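Local coordinates for protein putative phosphatase/phosphodiesterase MPN_349 (Mycoplasma pneumoniae M129, PDB 1T71) that probably hydrolyses phosphoesters, possibly 2',3'-cyclic nucleotides, at a two-iron centre as a member of the YmdB-like family, at residues G11-K16 and N20-N25. Sequence-based numbering, arbitrary orientation.
With FE (Fe (III) ion), chain B.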
# COMPACT_ATOMS: atom_id res chain seq x y z
N GLY A 11 -4.43 2.17 0.30
CA GLY A 11 -3.31 1.97 1.21
C GLY A 11 -3.44 0.76 2.12
O GLY A 11 -4.49 0.11 2.17
N ASP A 12 -2.37 0.48 2.85
CA ASP A 12 -2.27 -0.65 3.78
C ASP A 12 -3.57 -1.14 4.38
O ASP A 12 -4.19 -0.44 5.18
CB ASP A 12 -1.31 -0.31 4.93
CG ASP A 12 0.09 0.01 4.44
OD1 ASP A 12 0.22 0.81 3.48
OD2 ASP A 12 1.06 -0.52 5.03
N VAL A 13 -3.97 -2.36 3.99
CA VAL A 13 -5.19 -2.98 4.52
C VAL A 13 -4.81 -3.49 5.91
O VAL A 13 -3.86 -4.26 6.05
CB VAL A 13 -5.64 -4.17 3.66
CG1 VAL A 13 -6.83 -4.86 4.30
CG2 VAL A 13 -6.01 -3.69 2.27
N TYR A 14 -5.55 -3.08 6.93
CA TYR A 14 -5.22 -3.47 8.29
C TYR A 14 -6.36 -4.13 9.08
O TYR A 14 -7.33 -3.47 9.47
CB TYR A 14 -4.71 -2.22 9.03
CG TYR A 14 -4.03 -2.45 10.36
CD1 TYR A 14 -4.73 -2.99 11.45
CD2 TYR A 14 -2.70 -2.09 10.55
CE1 TYR A 14 -4.11 -3.17 12.69
CE2 TYR A 14 -2.06 -2.27 11.78
CZ TYR A 14 -2.77 -2.81 12.84
OH TYR A 14 -2.14 -2.97 14.05
N GLY A 15 -6.22 -5.43 9.32
CA GLY A 15 -7.20 -6.17 10.09
C GLY A 15 -8.61 -6.29 9.56
O GLY A 15 -8.89 -6.00 8.39
N LYS A 16 -9.52 -6.72 10.43
CA LYS A 16 -10.92 -6.89 10.08
C LYS A 16 -11.55 -5.56 9.70
O LYS A 16 -12.35 -5.49 8.76
CB LYS A 16 -11.69 -7.51 11.26
CG LYS A 16 -13.13 -7.85 10.94
CD LYS A 16 -13.87 -8.43 12.15
CE LYS A 16 -13.14 -9.64 12.74
NZ LYS A 16 -12.98 -10.78 11.79
N ASN A 20 -13.37 -5.02 6.16
CA ASN A 20 -14.78 -4.67 6.09
C ASN A 20 -15.12 -3.36 5.40
O ASN A 20 -16.09 -3.29 4.64
CB ASN A 20 -15.39 -4.68 7.50
CG ASN A 20 -15.60 -6.08 8.02
OD1 ASN A 20 -15.71 -6.30 9.23
ND2 ASN A 20 -15.66 -7.05 7.11
N ILE A 21 -14.36 -2.30 5.66
CA ILE A 21 -14.69 -1.04 5.02
C ILE A 21 -14.43 -1.11 3.51
O ILE A 21 -15.04 -0.38 2.74
CB ILE A 21 -13.93 0.15 5.66
CG1 ILE A 21 -14.51 1.47 5.13
CG2 ILE A 21 -12.44 0.05 5.37
CD1 ILE A 21 -14.02 2.70 5.87
N ILE A 22 -13.52 -1.99 3.10
CA ILE A 22 -13.22 -2.14 1.68
C ILE A 22 -14.33 -2.94 1.00
O ILE A 22 -14.75 -2.62 -0.12
CB ILE A 22 -11.87 -2.85 1.45
CG1 ILE A 22 -10.72 -1.90 1.80
CG2 ILE A 22 -11.76 -3.32 0.00
CD1 ILE A 22 -9.34 -2.48 1.56
N LYS A 23 -14.81 -3.97 1.67
CA LYS A 23 -15.88 -4.80 1.11
C LYS A 23 -17.16 -3.97 0.97
O LYS A 23 -17.87 -4.10 -0.01
CB LYS A 23 -16.14 -6.01 2.02
CG LYS A 23 -17.17 -6.98 1.47
CD LYS A 23 -16.84 -7.36 0.03
CE LYS A 23 -17.84 -8.35 -0.56
NZ LYS A 23 -17.80 -9.65 0.16
N ASN A 24 -17.43 -3.13 1.96
CA ASN A 24 -18.63 -2.29 1.96
C ASN A 24 -18.57 -1.03 1.09
O ASN A 24 -19.56 -0.30 1.03
CB ASN A 24 -18.96 -1.86 3.39
CG ASN A 24 -19.30 -3.02 4.29
OD1 ASN A 24 -19.42 -2.85 5.51
ND2 ASN A 24 -19.47 -4.21 3.71
N ASN A 25 -17.45 -0.77 0.42
CA ASN A 25 -17.35 0.45 -0.38
C ASN A 25 -16.69 0.35 -1.75
O ASN A 25 -16.87 1.23 -2.59
CB ASN A 25 -16.62 1.54 0.42
CG ASN A 25 -17.39 1.98 1.65
OD1 ASN A 25 -18.33 2.76 1.56
ND2 ASN A 25 -17.00 1.46 2.81
FE FE B . 1.59 -1.12 7.09
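Asn20 reaches back one helical turn to Lys16 in helix 15-23: its backbone N donates to Lys16 O at 2.8 Å, with a nearly straight N-H...O angle of 165°. Its side chain lies alongside that of Lys16, both pointing the same way, and Asn20 OD1 rests 3.5 Å from Lys16 CG. The touch is made by the aliphatic start of the lysine, whose chain bends only further out. Next in the helix, Ile21 turns from 11-16 to pack on Ala241 and Leu243 of strand 241-249. Ile22 faces back, and its CD1 reaches CG2 of Val13 at 3.6 Å, the two side chains crossing at about a right angle. CG1, beside the backbone N (chi1 -73°), and the extended chain beyond it bring this methyl to Val13. The contact joins helix 15-23 to the short strand 12-13, just after strand 6-10, where metallophosphoesterases of the calcineurin clan carry a metal-binding aspartate: Asp12 binds iron through OD2 at 2.2 Å, and Glu43 and Asn44 join it in the metal site. Leu243 and Cys207 also pack against Ile22. Beyond it, Lys23 forms a salt bridge with Glu61, and Asn25 ND2 donates to Ile21 O at 2.7 Å, in the carbonyl plane.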